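Side-chain contacts in tumor necrosis factor ligand superfamily member 9 (Mus musculus, PDB 6MKB), which binds the receptor TNFRSF9 (4-1BB) as a cytokine of the tumor necrosis factor family and induces proliferation of activated T cells: residues A11-K16 / L43-D48; S37-G42 / K50-D55. All blocks are in the same frame, centred on the assembly; numbering follows the deposited sequence.

Contact 1. Residues A11-K16 / L43-D48; sequences AKLLAK and LRYEED
The phenol ring of Tyr45 is met by the branched end of Leu13, whose CD1 lies 3.8 Å from Tyr45 CD1, an oblique approach to the ring. Outside the two segments, Ser30 and Lys50 also touch this side chain, and its hydroxyl has a hydrogen-bond partner beyond the two segments. A chi1 of 178°, with CG anti to the backbone N, sets the ring beside Leu13 CD1, while Leu13, with CG beside its own N, extends that methyl to meet it. Trp28 of strand 24-29 packs on the same leucine. A second flat group, the carboxylate of Glu47, hangs from a CB that does not itself face the other segment. Its extended chain nevertheless brings OE2 to 3.5 Å from Lys16 NZ, in a weak hydrogen bond within a salt bridge. The two side chains cross at about a right angle. In the crystal Lys16 NZ also has a long, weak ion pair with a sulfate that probably comes from the crystallisation liquor. At the other end, the methyl of Ala11 meets Leu43 CD1 at 3.6 Å, and both residues are buried; Leu161 and Val9 pack against Leu43 as well. The segments 11-16 and 43-47 run about 15° apart, yet their CA atoms separate from 7.2 Å at Ala11 and Leu43 to 11.4 Å at Lys16 and Glu47, a pair just beyond the strands. The contacts are made by side chains, with no backbone hydrogen bond between the segments, as is characteristic of opposed layers in a jelly-roll β-sandwich, here the TNF homology domain: strand 10-15 pairs with 24-29 and 149-166, and strand 43-46 pairs with 51-54.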
loop_
_atom_site.group_PDB
_atom_site.type_symbol
_atom_site.label_atom_id
_atom_site.label_comp_id
_atom_site.label_asym_id
_atom_site.label_seq_id
_atom_site.Cartn_x
_atom_site.Cartn_y
_atom_site.Cartn_z
ATOM N N ALA B 11 -4.722 -5.777 12.490
ATOM C CA ALA B 11 -4.167 -7.093 12.174
ATOM C C ALA B 11 -3.195 -6.992 11.004
ATOM O O ALA B 11 -3.431 -6.224 10.078
ATOM C CB ALA B 11 -5.276 -8.078 11.851
ATOM N N LYS B 12 -2.102 -7.748 11.063
ATOM C CA LYS B 12 -1.108 -7.872 9.993
ATOM C C LYS B 12 -0.609 -9.298 9.992
ATOM O O LYS B 12 0.219 -9.662 10.830
ATOM C CB LYS B 12 0.057 -6.860 10.108
ATOM C CG LYS B 12 0.915 -6.832 8.839
ATOM C CD LYS B 12 2.171 -5.961 8.942
ATOM C CE LYS B 12 3.110 -6.344 7.823
ATOM N NZ LYS B 12 4.266 -5.431 7.710
ATOM N N LEU B 13 -1.178 -10.116 9.099
ATOM C CA LEU B 13 -0.850 -11.534 8.925
ATOM C C LEU B 13 0.270 -11.664 7.929
ATOM O O LEU B 13 0.371 -10.836 7.039
ATOM C CB LEU B 13 -2.084 -12.351 8.471
ATOM C CG LEU B 13 -3.346 -12.209 9.329
ATOM C CD1 LEU B 13 -4.478 -12.996 8.753
ATOM C CD2 LEU B 13 -3.113 -12.617 10.755
ATOM N N LEU B 14 1.124 -12.681 8.088
ATOM C CA LEU B 14 2.269 -12.931 7.204
ATOM C C LEU B 14 2.057 -14.266 6.537
ATOM O O LEU B 14 1.721 -15.242 7.199
ATOM C CB LEU B 14 3.609 -12.874 7.971
ATOM C CG LEU B 14 3.903 -11.609 8.809
ATOM C CD1 LEU B 14 5.254 -11.732 9.469
ATOM C CD2 LEU B 14 3.866 -10.333 7.960
ATOM N N ALA B 15 2.166 -14.290 5.209
ATOM C CA ALA B 15 1.864 -15.469 4.414
ATOM C C ALA B 15 2.817 -16.622 4.678
ATOM O O ALA B 15 4.033 -16.426 4.746
ATOM C CB ALA B 15 1.877 -15.109 2.931
ATOM N N LYS B 16 2.257 -17.833 4.800
ATOM C CA LYS B 16 3.049 -19.056 4.899
ATOM C C LYS B 16 3.760 -19.240 3.556
ATOM O O LYS B 16 3.296 -18.712 2.538
ATOM C CB LYS B 16 2.167 -20.250 5.245
ATOM C CG LYS B 16 1.804 -20.334 6.718
ATOM C CD LYS B 16 1.211 -21.688 7.039
ATOM C CE LYS B 16 0.653 -21.766 8.438
ATOM N NZ LYS B 16 0.148 -23.127 8.765
ATOM N N LEU B 43 -10.626 -9.209 16.316
ATOM C CA LEU B 43 -10.124 -9.855 15.106
ATOM C C LEU B 43 -9.647 -11.260 15.426
ATOM O O LEU B 43 -8.931 -11.462 16.403
ATOM C CB LEU B 43 -8.994 -9.044 14.445
ATOM C CG LEU B 43 -9.370 -7.675 13.879
ATOM C CD1 LEU B 43 -8.153 -6.849 13.620
ATOM C CD2 LEU B 43 -10.302 -7.792 12.656
ATOM N N ARG B 44 -10.068 -12.231 14.611
ATOM C CA ARG B 44 -9.704 -13.646 14.748
ATOM C C ARG B 44 -9.225 -14.193 13.434
ATOM O O ARG B 44 -9.663 -13.721 12.386
ATOM C CB ARG B 44 -10.912 -14.488 15.208
ATOM C CG ARG B 44 -11.260 -14.392 16.684
ATOM C CD ARG B 44 -12.668 -14.888 17.019
ATOM N NE ARG B 44 -12.959 -16.203 16.439
ATOM C CZ ARG B 44 -13.970 -16.463 15.616
ATOM N NH1 ARG B 44 -14.863 -15.526 15.331
ATOM N NH2 ARG B 44 -14.128 -17.677 15.123
ATOM N N TYR B 45 -8.371 -15.217 13.482
ATOM C CA TYR B 45 -7.956 -15.895 12.268
ATOM C C TYR B 45 -8.285 -17.396 12.383
ATOM O O TYR B 45 -7.887 -18.046 13.348
ATOM C CB TYR B 45 -6.480 -15.651 11.910
ATOM C CG TYR B 45 -6.080 -16.422 10.669
ATOM C CD1 TYR B 45 -6.621 -16.109 9.422
ATOM C CD2 TYR B 45 -5.236 -17.526 10.753
ATOM C CE1 TYR B 45 -6.297 -16.849 8.288
ATOM C CE2 TYR B 45 -4.889 -18.257 9.623
ATOM C CZ TYR B 45 -5.423 -17.919 8.393
ATOM O OH TYR B 45 -5.099 -18.664 7.294
ATOM N N GLU B 46 -9.017 -17.920 11.382
ATOM C CA GLU B 46 -9.455 -19.315 11.284
ATOM C C GLU B 46 -8.592 -20.076 10.276
ATOM O O GLU B 46 -8.701 -19.862 9.072
ATOM C CB GLU B 46 -10.944 -19.378 10.889
ATOM C CG GLU B 46 -11.888 -18.826 11.948
ATOM C CD GLU B 46 -13.325 -19.290 11.823
ATOM O OE1 GLU B 46 -13.632 -20.060 10.885
ATOM O OE2 GLU B 46 -14.144 -18.907 12.686
ATOM N N GLU B 47 -7.733 -20.967 10.782
ATOM C CA GLU B 47 -6.771 -21.760 10.003
ATOM C C GLU B 47 -7.428 -22.648 8.925
ATOM O O GLU B 47 -6.916 -22.726 7.803
ATOM C CB GLU B 47 -5.910 -22.627 10.937
ATOM C CG GLU B 47 -4.510 -22.844 10.374
ATOM C CD GLU B 47 -3.592 -23.831 11.073
ATOM O OE1 GLU B 47 -3.797 -24.101 12.279
ATOM O OE2 GLU B 47 -2.658 -24.331 10.405
ATOM N N ASP B 48 -8.535 -23.312 9.277
ATOM C CA ASP B 48 -9.299 -24.221 8.424
ATOM C C ASP B 48 -9.886 -23.507 7.192
ATOM O O ASP B 48 -9.705 -23.984 6.059
ATOM C CB ASP B 48 -10.418 -24.911 9.238
ATOM C CG ASP B 48 -11.252 -23.986 10.128
ATOM O OD1 ASP B 48 -10.675 -23.371 11.067
ATOM O OD2 ASP B 48 -12.484 -23.899 9.907
#

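Contact 2. Residues S37-G42 / K50-D55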
loop_
_atom_site.group_PDB
_atom_site.type_symbol
_atom_site.label_atom_id
_atom_site.label_comp_id
_atom_site.label_asym_id
_atom_site.label_seq_id
_atom_site.Cartn_x
_atom_site.Cartn_y
_atom_site.Cartn_z
ATOM N N SER B 37 0.260 -12.888 19.045
ATOM C CA SER B 37 -0.493 -12.874 17.795
ATOM C C SER B 37 -0.379 -11.543 17.087
ATOM O O SER B 37 -0.253 -10.489 17.725
ATOM C CB SER B 37 -1.964 -13.233 18.017
ATOM O OG SER B 37 -2.697 -12.210 18.671
ATOM N N TYR B 38 -0.454 -11.613 15.745
ATOM C CA TYR B 38 -0.438 -10.479 14.819
ATOM C C TYR B 38 -1.823 -9.789 14.770
ATOM O O TYR B 38 -1.988 -8.808 14.049
ATOM C CB TYR B 38 -0.005 -10.959 13.428
ATOM C CG TYR B 38 1.462 -11.324 13.348
ATOM C CD1 TYR B 38 2.450 -10.343 13.379
ATOM C CD2 TYR B 38 1.863 -12.646 13.203
ATOM C CE1 TYR B 38 3.803 -10.674 13.295
ATOM C CE2 TYR B 38 3.212 -12.990 13.126
ATOM C CZ TYR B 38 4.182 -12.003 13.190
ATOM O OH TYR B 38 5.515 -12.352 13.112
ATOM N N LEU B 39 -2.778 -10.275 15.598
ATOM C CA LEU B 39 -4.143 -9.779 15.715
ATOM C C LEU B 39 -4.456 -9.130 17.055
ATOM O O LEU B 39 -4.142 -9.670 18.121
ATOM C CB LEU B 39 -5.153 -10.922 15.519
ATOM C CG LEU B 39 -5.120 -11.651 14.196
ATOM C CD1 LEU B 39 -4.545 -13.034 14.373
ATOM C CD2 LEU B 39 -6.483 -11.782 13.647
ATOM N N SER B 40 -5.181 -8.026 16.997
ATOM C CA SER B 40 -5.678 -7.376 18.195
ATOM C C SER B 40 -7.010 -8.033 18.560
ATOM O O SER B 40 -7.445 -8.949 17.868
ATOM C CB SER B 40 -5.843 -5.879 17.955
ATOM O OG SER B 40 -7.015 -5.640 17.199
ATOM N N GLN B 41 -7.669 -7.565 19.621
ATOM C CA GLN B 41 -8.995 -8.055 19.976
ATOM C C GLN B 41 -9.980 -7.518 18.916
ATOM O O GLN B 41 -9.681 -6.541 18.215
ATOM C CB GLN B 41 -9.366 -7.616 21.408
ATOM C CG GLN B 41 -9.946 -8.743 22.290
ATOM C CD GLN B 41 -8.944 -9.805 22.730
ATOM O OE1 GLN B 41 -7.874 -9.507 23.282
ATOM N NE2 GLN B 41 -9.282 -11.072 22.501
ATOM N N GLY B 42 -11.105 -8.193 18.755
ATOM C CA GLY B 42 -12.066 -7.811 17.727
ATOM C C GLY B 42 -11.685 -8.359 16.362
ATOM O O GLY B 42 -12.330 -8.031 15.362
ATOM N N LYS B 50 -9.016 -20.376 6.317
ATOM C CA LYS B 50 -7.933 -19.466 5.905
ATOM C C LYS B 50 -8.499 -18.024 5.853
ATOM O O LYS B 50 -8.079 -17.191 5.030
ATOM C CB LYS B 50 -7.272 -19.895 4.571
ATOM C CG LYS B 50 -6.866 -21.368 4.512
ATOM C CD LYS B 50 -6.440 -21.798 3.117
ATOM C CE LYS B 50 -6.895 -23.184 2.750
ATOM N NZ LYS B 50 -6.374 -24.230 3.679
ATOM N N GLU B 51 -9.441 -17.737 6.785
ATOM C CA GLU B 51 -10.143 -16.457 6.852
ATOM C C GLU B 51 -9.899 -15.653 8.118
ATOM O O GLU B 51 -9.853 -16.191 9.234
ATOM C CB GLU B 51 -11.654 -16.675 6.736
ATOM C CG GLU B 51 -12.106 -17.031 5.338
ATOM C CD GLU B 51 -13.525 -17.538 5.225
ATOM O OE1 GLU B 51 -14.145 -17.847 6.267
ATOM O OE2 GLU B 51 -14.017 -17.639 4.083
ATOM N N LEU B 52 -9.798 -14.348 7.914
ATOM C CA LEU B 52 -9.714 -13.334 8.936
ATOM C C LEU B 52 -11.150 -12.930 9.219
ATOM O O LEU B 52 -11.877 -12.571 8.288
ATOM C CB LEU B 52 -8.854 -12.166 8.426
ATOM C CG LEU B 52 -8.577 -10.976 9.366
ATOM C CD1 LEU B 52 -7.953 -11.413 10.638
ATOM C CD2 LEU B 52 -7.578 -10.007 8.696
ATOM N N VAL B 53 -11.590 -13.112 10.473
ATOM C CA VAL B 53 -12.953 -12.846 10.941
ATOM C C VAL B 53 -12.985 -11.504 11.700
ATOM O O VAL B 53 -12.318 -11.342 12.717
ATOM C CB VAL B 53 -13.527 -14.024 11.810
ATOM C CG1 VAL B 53 -15.024 -13.836 12.070
ATOM C CG2 VAL B 53 -13.280 -15.373 11.140
ATOM N N VAL B 54 -13.764 -10.562 11.180
ATOM C CA VAL B 54 -13.966 -9.211 11.708
ATOM C C VAL B 54 -15.169 -9.237 12.665
ATOM O O VAL B 54 -16.267 -9.625 12.273
ATOM C CB VAL B 54 -14.152 -8.219 10.529
ATOM C CG1 VAL B 54 -14.772 -6.900 10.970
ATOM C CG2 VAL B 54 -12.838 -7.988 9.803
ATOM N N ASP B 55 -14.943 -8.831 13.918
ATOM C CA ASP B 55 -15.952 -8.847 14.978
ATOM C C ASP B 55 -17.002 -7.738 14.857
ATOM O O ASP B 55 -18.198 -8.037 14.838
ATOM C CB ASP B 55 -15.252 -8.713 16.334
ATOM C CG ASP B 55 -15.901 -9.336 17.547
ATOM O OD1 ASP B 55 -17.151 -9.483 17.552
ATOM O OD2 ASP B 55 -15.166 -9.648 18.511
#
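Gly42 and Asp55 join just beyond the open end of the β-hairpin formed by strands 43-46 and 51-54 in the TNF jelly roll, whose turn carries a G1 β bulge where Lys50 and Glu51 both face Glu46. The hydrogen bond across the segments is made by backbone atoms: Asp55 N donates to Gly42 O over 3.1 Å with an N-H...O angle of 158°. Gly42 takes a positive phi (82°), a backbone conformation that glycine adopts readily. Apolar contact is confined to two leucines that lie alongside one another, running in opposite senses, with Leu39 CD2 and Leu52 CD1 closely packed at 3.4 Å. Leu52 holds CG anti to its backbone N (chi1 -178°), which carries CD1 to Leu39; Phe159 and Leu161 of strand 149-166 also touch Leu52. Polar bonds within residues 37-42 shape the loop. Ser37 OG donates to Leu39 O, arriving in the carbonyl plane on a lone pair, whereas Ser40 OG donates to Gln41 O from a tilted position and is hydrogen-bonded to Phe10 N as well. Beside the backbone bond, Asp55 CB rests 3.2 Å from Gly42 O, and Asp55 OD2 lies 3.7 Å from Gly42 CA.

From the N terminus, the chain lays down residues 11-16, turns through strand 24-29 and enters the loop 37-42. It then passes straight into 43-48, where contact 1 closes the longer loop, and after a tight turn returns along 50-55, where contact 2 closes the shorter one. Because the segments alternate, the two loops cross. Strand 43-46, held by contact 1, pairs antiparallel with strand 51-54, held by contact 2, through probable hydrogen bonds such as Arg44 O to Val53 N. Contact 1 spans from this hairpin to strand 10-15, whereas contact 2 ties its far strand back to the loop leading into it.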